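Local coordinates for putative glutathione S-transferase (Sinorhizobium meliloti, PDB 4MDC), which probably catalyses the transfer of glutathione to electrophilic compounds, working as a homodimeric glutathione transferase, at residues S43-Q48 with E95-M100; D103-A108 with G186-Y191; Q169-L174 with I209-A214. One frame throughout, in Å; residues are numbered along the deposited sequence.

Contacts 1 and 2 are neighbours, their centres 14 Å apart, and they meet where Tyr45 OH probably hydrogen-bonds to Leu106 N. Contact 1 joins the ends of helices 33-44 and 86-96 in the thioredoxin-like N-terminal domain. Contact 2 ties the connection between helices 86-96 and 111-145 to the start of helix 191-205, so the two together link the N-terminal domain to the helical one. Contact 3 lies within the helical domain, between helix 167-180 and the loop before helix 215-225, with its centre 32 Å from that of contact 1 and 24 Å from that of contact 2. Contact 1 closes first along the chain, whereas the segments of contacts 2 and 3 alternate.

Contact 1 (S43-Q48 with E95-M100); sequences SEYGYQ and ETSGIM
Tyr45 and Met100 bring the two backbones to their closest approach, 5.2 Å between their CA atoms, where the chain leaving helix 33-44 passes the short 3-10 segment that follows helix 86-96. Gly46 ends the first helix in a Schellman motif; its positive phi suits glycine, and a side chain would press on Met100 CE. That methyl, carried by a selenomethionine bent at chi2 and chi3 (-42° and -79°), lies 3.3 Å from Tyr45 O and also reaches Gly46 O, so a flexible, unbranched side chain fits well against this turn. The Tyr45 ring comes obliquely to Ser97, with CD2 3.5 Å from OG, while its own hydroxyl bonds to Leu106 N further along the chain. Tyr47 reaches the same serine with its far end: Ser97 OG sits at the ring edge, near the ring plane, and 2.8 Å from Tyr47 OH, probably a hydrogen bond. A water 2.9 Å from Tyr47 OH donates to Thr96 OG1 at 2.6 Å. Ser97 and Thr96 also hydrogen-bond back to Leu93 O and Tyr92 O of helix 86-96. Small hydroxyl residues suit this place because each can bond back to a helix carbonyl and still use its oxygen as an acceptor. Ser97 meets Tyr47 directly, Thr96 by way of the water, which implies a junction held by a short hydroxyl network beside the selenomethionine methyl packed on two backbone carbonyl oxygens.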
# COMPACT_ATOMS: atom_id res chain seq x y z
N SER B 43 -16.00 -12.49 -7.99
CA SER B 43 -16.45 -13.79 -8.51
C SER B 43 -16.61 -14.88 -7.45
O SER B 43 -17.61 -15.60 -7.46
CB SER B 43 -15.54 -14.33 -9.63
OG SER B 43 -15.51 -13.40 -10.64
N GLU B 44 -15.64 -15.00 -6.55
CA GLU B 44 -15.69 -16.00 -5.48
C GLU B 44 -16.93 -15.81 -4.62
O GLU B 44 -17.53 -16.76 -4.17
CB GLU B 44 -14.41 -15.92 -4.57
CG GLU B 44 -13.12 -16.46 -5.20
CD GLU B 44 -13.04 -17.99 -5.31
OE1 GLU B 44 -13.58 -18.67 -4.42
OE2 GLU B 44 -12.42 -18.53 -6.29
N TYR B 45 -17.32 -14.55 -4.44
CA TYR B 45 -18.49 -14.20 -3.59
C TYR B 45 -19.80 -14.04 -4.40
O TYR B 45 -20.81 -13.66 -3.86
CB TYR B 45 -18.19 -12.93 -2.76
CG TYR B 45 -17.23 -13.09 -1.62
CD1 TYR B 45 -16.85 -14.34 -1.16
CD2 TYR B 45 -16.71 -11.97 -0.95
CE1 TYR B 45 -15.97 -14.47 -0.10
CE2 TYR B 45 -15.85 -12.09 0.11
CZ TYR B 45 -15.47 -13.34 0.53
OH TYR B 45 -14.67 -13.52 1.64
N GLY B 46 -19.76 -14.31 -5.70
CA GLY B 46 -21.00 -14.36 -6.49
C GLY B 46 -21.58 -13.01 -6.86
O GLY B 46 -22.75 -12.92 -7.25
N TYR B 47 -20.78 -11.96 -6.81
CA TYR B 47 -21.21 -10.66 -7.28
C TYR B 47 -21.25 -10.65 -8.80
O TYR B 47 -20.43 -11.32 -9.46
CB TYR B 47 -20.25 -9.53 -6.87
CG TYR B 47 -20.32 -9.11 -5.43
CD1 TYR B 47 -19.79 -9.91 -4.48
CD2 TYR B 47 -20.87 -7.90 -5.08
CE1 TYR B 47 -19.82 -9.52 -3.12
CE2 TYR B 47 -20.90 -7.50 -3.73
CZ TYR B 47 -20.37 -8.31 -2.79
OH TYR B 47 -20.45 -7.87 -1.43
N GLN B 48 -22.13 -9.82 -9.34
CA GLN B 48 -22.13 -9.47 -10.77
C GLN B 48 -21.70 -8.04 -10.83
O GLN B 48 -22.24 -7.23 -10.08
CB GLN B 48 -23.51 -9.61 -11.39
CG GLN B 48 -23.94 -11.06 -11.41
CD GLN B 48 -25.03 -11.32 -12.42
OE1 GLN B 48 -25.97 -10.51 -12.56
NE2 GLN B 48 -24.89 -12.40 -13.17
N GLU B 95 -16.30 -6.75 4.92
CA GLU B 95 -17.22 -6.13 5.89
C GLU B 95 -18.70 -6.17 5.51
O GLU B 95 -19.56 -6.22 6.36
CB GLU B 95 -16.81 -4.67 6.15
CG GLU B 95 -15.47 -4.57 6.83
CD GLU B 95 -14.87 -3.16 6.85
OE1 GLU B 95 -15.62 -2.19 6.63
OE2 GLU B 95 -13.65 -3.06 7.01
N THR B 96 -18.98 -6.16 4.20
CA THR B 96 -20.33 -5.99 3.69
C THR B 96 -20.88 -7.17 2.93
O THR B 96 -22.05 -7.14 2.54
CB THR B 96 -20.42 -4.80 2.72
OG1 THR B 96 -19.55 -4.99 1.60
CG2 THR B 96 -20.06 -3.49 3.45
N SER B 97 -20.07 -8.20 2.68
CA SER B 97 -20.54 -9.27 1.76
C SER B 97 -21.58 -10.19 2.41
O SER B 97 -22.35 -10.81 1.72
CB SER B 97 -19.39 -10.08 1.12
OG SER B 97 -18.71 -9.34 0.16
N GLY B 98 -21.63 -10.25 3.74
CA GLY B 98 -22.69 -10.95 4.47
C GLY B 98 -22.98 -12.36 4.00
O GLY B 98 -22.08 -13.17 4.01
N ILE B 99 -24.20 -12.62 3.52
CA ILE B 99 -24.58 -13.95 3.06
C ILE B 99 -23.76 -14.47 1.86
O ILE B 99 -23.59 -15.67 1.70
CB ILE B 99 -26.08 -14.07 2.72
CG1 ILE B 99 -26.51 -13.14 1.61
CG2 ILE B 99 -26.92 -13.83 3.97
CD1 ILE B 99 -28.01 -13.19 1.33
N MSE B 100 -23.19 -13.56 1.08
CA MSE B 100 -22.40 -13.91 -0.12
C MSE B 100 -21.02 -14.49 0.25
O MSE B 100 -20.43 -15.19 -0.58
CB MSE B 100 -22.20 -12.71 -1.02
CG MSE B 100 -23.45 -12.04 -1.57
SE MSE B 100 -24.84 -13.29 -2.16
CE MSE B 100 -24.09 -13.80 -3.89
O HOH W 1 -20.80 -5.10 -0.72

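Contact 2 (D103-A108 with G186-Y191); sequences DRRLLA and GDRISY
Ile189 O faces Arg105 O across the contact and is gripped by two waters, one donating to it over 2.9 Å and the other over 2.8 Å. The second water also donates to Arg105 O, at 2.8 Å, and so bridges the backbones; the first reaches that oxygen only weakly, but lies in plane at the edge of the Arg188 guanidinium and accepts from Arg188 NE at 2.9 Å. Arg188 is long enough to reach across: with CG between the backbone N and the carbonyl carbon (chi1 45°) and a bend at chi3 (-136°), it holds that water and brings NH2 near Ala108. Arg105 extends elsewhere, to salt bridges with Asp94 and Glu109. The direct bond runs from Tyr191 N to Leu106 O, 2.9 Å long with an N-H...O angle of 154°. Leu106 O also lies over one face of the Tyr191 ring. Against that ring Leu106 packs at about a right angle, its CB 3.6 Å from Tyr191 CD1, and Leu107 CB stands 4.1 Å from Tyr191 CE2. With an alanine in place of Tyr191, the ring surface against Leu106 CB and Leu107 CB would go and Ser90 O is likely to lose the phenolic hydroxyl that bonds to it. Ser190 is the N-cap of helix 191-205: its N bonds to Asp193 OD2, the reciprocal half of the Ser-x-x-Asp capping box familiar in glutathione transferases, while its OG bonds weakly to Gly192 N. The chemistry implies a mixed seam, apolar around the tyrosine and bridged by two waters beside Arg188, fastening the interdomain linker to this helix start.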
# COMPACT_ATOMS: atom_id res chain seq x y z
N ASP B 103 -19.63 -19.39 4.76
CA ASP B 103 -18.96 -20.68 4.49
C ASP B 103 -17.82 -20.61 3.48
O ASP B 103 -17.25 -21.65 3.17
CB ASP B 103 -19.98 -21.76 4.04
CG ASP B 103 -21.06 -22.00 5.09
OD1 ASP B 103 -20.69 -22.08 6.29
OD2 ASP B 103 -22.26 -22.08 4.72
N ARG B 104 -17.45 -19.44 2.98
CA ARG B 104 -16.38 -19.35 2.00
C ARG B 104 -15.56 -18.08 2.20
O ARG B 104 -15.06 -17.49 1.26
CB ARG B 104 -16.92 -19.42 0.55
CG ARG B 104 -18.02 -18.43 0.24
CD ARG B 104 -18.67 -18.75 -1.10
NE ARG B 104 -19.58 -17.70 -1.50
CZ ARG B 104 -20.28 -17.72 -2.64
NH1 ARG B 104 -20.23 -18.78 -3.41
NH2 ARG B 104 -21.05 -16.71 -2.94
N ARG B 105 -15.34 -17.72 3.44
CA ARG B 105 -14.70 -16.47 3.77
C ARG B 105 -13.20 -16.46 3.40
O ARG B 105 -12.47 -17.32 3.82
CB ARG B 105 -14.88 -16.19 5.26
CG ARG B 105 -14.52 -14.75 5.66
CD ARG B 105 -14.57 -14.50 7.16
NE ARG B 105 -14.36 -13.07 7.48
CZ ARG B 105 -14.41 -12.53 8.70
NH1 ARG B 105 -14.69 -13.28 9.78
NH2 ARG B 105 -14.20 -11.22 8.84
N LEU B 106 -12.77 -15.42 2.71
CA LEU B 106 -11.40 -15.29 2.22
C LEU B 106 -10.43 -14.50 3.15
O LEU B 106 -9.22 -14.47 2.91
CB LEU B 106 -11.43 -14.65 0.87
CG LEU B 106 -12.10 -15.51 -0.20
CD1 LEU B 106 -12.46 -14.64 -1.36
CD2 LEU B 106 -11.17 -16.66 -0.58
N LEU B 107 -10.99 -13.81 4.17
CA LEU B 107 -10.24 -13.13 5.23
C LEU B 107 -10.67 -13.62 6.62
O LEU B 107 -11.79 -13.36 7.06
CB LEU B 107 -10.55 -11.63 5.25
CG LEU B 107 -9.62 -10.74 6.11
CD1 LEU B 107 -8.16 -10.81 5.70
CD2 LEU B 107 -10.10 -9.30 6.02
N ALA B 108 -9.76 -14.28 7.33
CA ALA B 108 -10.08 -14.86 8.62
C ALA B 108 -10.67 -13.94 9.73
O ALA B 108 -10.81 -12.73 9.57
CB ALA B 108 -8.83 -15.54 9.10
N GLY B 186 -1.64 -20.16 5.05
CA GLY B 186 -1.97 -21.16 6.03
C GLY B 186 -2.93 -22.22 5.53
O GLY B 186 -2.81 -22.72 4.39
N ASP B 187 -3.90 -22.55 6.38
CA ASP B 187 -4.66 -23.77 6.20
C ASP B 187 -5.89 -23.66 5.26
O ASP B 187 -6.47 -24.66 4.91
CB ASP B 187 -5.01 -24.36 7.57
CG ASP B 187 -3.76 -24.82 8.34
OD1 ASP B 187 -2.62 -24.90 7.78
OD2 ASP B 187 -3.91 -25.19 9.52
N ARG B 188 -6.24 -22.46 4.80
CA ARG B 188 -7.32 -22.32 3.77
C ARG B 188 -7.04 -21.24 2.76
O ARG B 188 -6.19 -20.35 2.99
CB ARG B 188 -8.70 -22.10 4.35
CG ARG B 188 -8.68 -21.09 5.44
CD ARG B 188 -10.04 -21.03 6.15
NE ARG B 188 -10.36 -19.61 6.33
CZ ARG B 188 -11.34 -19.12 7.08
NH1 ARG B 188 -12.12 -19.92 7.80
NH2 ARG B 188 -11.52 -17.80 7.10
N ILE B 189 -7.73 -21.32 1.63
CA ILE B 189 -7.59 -20.30 0.61
C ILE B 189 -7.97 -18.92 1.21
O ILE B 189 -8.87 -18.79 2.08
CB ILE B 189 -8.44 -20.59 -0.64
CG1 ILE B 189 -8.03 -19.66 -1.79
CG2 ILE B 189 -9.95 -20.51 -0.38
CD1 ILE B 189 -8.73 -19.95 -3.12
N SER B 190 -7.23 -17.92 0.82
CA SER B 190 -7.47 -16.56 1.30
C SER B 190 -7.18 -15.52 0.22
O SER B 190 -6.70 -15.82 -0.85
CB SER B 190 -6.53 -16.32 2.50
OG SER B 190 -5.17 -16.14 2.08
N TYR B 191 -7.41 -14.25 0.60
CA TYR B 191 -6.94 -13.15 -0.25
C TYR B 191 -5.47 -13.29 -0.67
O TYR B 191 -5.07 -12.76 -1.71
CB TYR B 191 -7.12 -11.82 0.52
CG TYR B 191 -8.51 -11.25 0.65
CD1 TYR B 191 -9.59 -11.73 -0.03
CD2 TYR B 191 -8.76 -10.21 1.59
CE1 TYR B 191 -10.85 -11.18 0.15
CE2 TYR B 191 -10.00 -9.65 1.76
CZ TYR B 191 -11.07 -10.14 0.99
OH TYR B 191 -12.34 -9.59 1.16
O HOH W 2 -9.13 -17.53 4.64
O HOH W 3 -11.46 -19.60 2.57

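Contact 3 (Q169-L174 with I209-A214); sequences QHMKYL and IDWSDA
Met171, Lys172 and Asp213 carry most of the contact, and Met171 does its part through one atom. Deposited as selenomethionine, it points from helix 167-180 toward the 209-214 loop with its chain curled, chi2 and chi3 being -56° and -57°, so that the terminal methyl is turned into a small apolar corner. There CE lies 3.7 Å from Trp211 CZ3, approaching the indole obliquely, 3.8 Å from Ile209 CG2 and 3.9 Å from Ala214 CB. Ile209 CG2 in turn rests over the centre of one face of the indole, so the isoleucine methyl and the ring together form a wall for the selenomethionine. A slim, flexible side chain suits such a corner, and the small Ala214 lets it come close. This is packing inside the all-helical C-terminal domain of the glutathione transferase fold: the loop leads from helix 191-205 through a 3-10 segment to Ala214, the N-cap of helix 215-225, and Ile200 and Ala217 from those two helices also touch Met171. At the polar end of the indole, Trp211 NE1 hydrogen-bonds to Asp204 OD1. Nearer the surface, Lys172 bends at chi2 (-82°) and then extends across Asp213 at about a right angle. Its NZ stops 3.7 Å from Asp213 O and 4.5 Å from Asp213 OD1, too far for a salt bridge, though the opposite charges probably attract. The carboxylate has a firmer partner in Arg168, whose NE forms a salt bridge with Asp213 OD2.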
# COMPACT_ATOMS: atom_id res chain seq x y z
N GLN B 169 13.37 -13.91 -7.52
CA GLN B 169 13.23 -13.82 -6.07
C GLN B 169 11.77 -14.00 -5.62
O GLN B 169 11.49 -14.69 -4.65
CB GLN B 169 13.76 -12.45 -5.61
CG GLN B 169 13.42 -12.12 -4.17
CD GLN B 169 13.44 -10.61 -3.79
OE1 GLN B 169 13.82 -9.73 -4.57
NE2 GLN B 169 13.02 -10.33 -2.55
N HIS B 170 10.86 -13.34 -6.33
CA HIS B 170 9.43 -13.46 -6.11
C HIS B 170 8.84 -14.83 -6.36
O HIS B 170 8.11 -15.32 -5.54
CB HIS B 170 8.69 -12.35 -6.89
CG HIS B 170 8.92 -11.02 -6.29
ND1 HIS B 170 8.35 -10.69 -5.08
CD2 HIS B 170 9.76 -10.00 -6.60
CE1 HIS B 170 8.74 -9.49 -4.74
NE2 HIS B 170 9.59 -9.05 -5.63
N MSE B 171 9.23 -15.46 -7.46
CA MSE B 171 8.83 -16.83 -7.76
C MSE B 171 9.37 -17.80 -6.73
O MSE B 171 8.70 -18.76 -6.37
CB MSE B 171 9.29 -17.24 -9.17
CG MSE B 171 8.64 -16.39 -10.23
SE MSE B 171 6.67 -16.34 -10.23
CE MSE B 171 6.47 -18.35 -10.40
N LYS B 172 10.60 -17.60 -6.27
CA LYS B 172 11.20 -18.46 -5.27
C LYS B 172 10.50 -18.31 -3.90
O LYS B 172 10.32 -19.29 -3.18
CB LYS B 172 12.69 -18.25 -5.16
CG LYS B 172 13.43 -18.84 -6.36
CD LYS B 172 13.62 -20.34 -6.14
CE LYS B 172 14.07 -21.04 -7.40
NZ LYS B 172 14.23 -22.50 -7.19
N TYR B 173 10.05 -17.10 -3.60
CA TYR B 173 9.35 -16.86 -2.32
C TYR B 173 8.01 -17.57 -2.40
O TYR B 173 7.58 -18.26 -1.48
CB TYR B 173 9.16 -15.37 -2.06
CG TYR B 173 8.56 -15.08 -0.67
CD1 TYR B 173 9.09 -15.67 0.46
CD2 TYR B 173 7.47 -14.26 -0.53
CE1 TYR B 173 8.57 -15.37 1.74
CE2 TYR B 173 6.97 -13.96 0.73
CZ TYR B 173 7.49 -14.52 1.84
OH TYR B 173 6.90 -14.22 3.06
N LEU B 174 7.35 -17.40 -3.54
CA LEU B 174 6.09 -18.10 -3.78
C LEU B 174 6.20 -19.63 -3.71
O LEU B 174 5.36 -20.29 -3.14
CB LEU B 174 5.53 -17.70 -5.15
CG LEU B 174 4.26 -18.33 -5.63
CD1 LEU B 174 3.09 -18.03 -4.70
CD2 LEU B 174 3.93 -17.85 -7.01
N ILE B 209 7.26 -15.76 -17.04
CA ILE B 209 7.59 -16.74 -16.00
C ILE B 209 8.16 -18.03 -16.62
O ILE B 209 7.51 -18.64 -17.46
CB ILE B 209 6.37 -17.10 -15.20
CG1 ILE B 209 5.97 -15.87 -14.40
CG2 ILE B 209 6.61 -18.21 -14.20
CD1 ILE B 209 4.56 -15.92 -13.99
N ASP B 210 9.34 -18.43 -16.18
CA ASP B 210 9.88 -19.75 -16.52
C ASP B 210 9.42 -20.76 -15.50
O ASP B 210 9.94 -20.87 -14.40
CB ASP B 210 11.39 -19.69 -16.54
CG ASP B 210 12.03 -21.05 -16.86
OD1 ASP B 210 11.35 -22.10 -16.98
OD2 ASP B 210 13.23 -21.01 -16.98
N TRP B 211 8.36 -21.49 -15.87
CA TRP B 211 7.76 -22.41 -14.91
C TRP B 211 8.66 -23.61 -14.61
O TRP B 211 8.50 -24.24 -13.56
CB TRP B 211 6.38 -22.85 -15.38
CG TRP B 211 5.33 -21.80 -15.28
CD1 TRP B 211 4.77 -21.10 -16.30
CD2 TRP B 211 4.74 -21.28 -14.07
NE1 TRP B 211 3.83 -20.22 -15.81
CE2 TRP B 211 3.79 -20.32 -14.44
CE3 TRP B 211 4.90 -21.57 -12.72
CZ2 TRP B 211 3.03 -19.63 -13.51
CZ3 TRP B 211 4.14 -20.86 -11.77
CH2 TRP B 211 3.21 -19.92 -12.18
N SER B 212 9.57 -23.96 -15.50
CA SER B 212 10.50 -25.09 -15.24
C SER B 212 11.42 -24.78 -14.04
O SER B 212 11.96 -25.68 -13.41
CB SER B 212 11.35 -25.40 -16.49
OG SER B 212 12.43 -24.46 -16.63
N ASP B 213 11.61 -23.50 -13.75
CA ASP B 213 12.44 -23.06 -12.63
C ASP B 213 11.62 -22.91 -11.35
O ASP B 213 12.21 -22.73 -10.28
CB ASP B 213 13.11 -21.73 -12.96
CG ASP B 213 14.16 -21.29 -11.91
OD1 ASP B 213 15.11 -22.04 -11.58
OD2 ASP B 213 14.04 -20.13 -11.45
N ALA B 214 10.29 -23.01 -11.45
CA ALA B 214 9.41 -22.85 -10.26
C ALA B 214 8.33 -23.95 -10.22
O ALA B 214 7.12 -23.70 -10.15
CB ALA B 214 8.78 -21.49 -10.29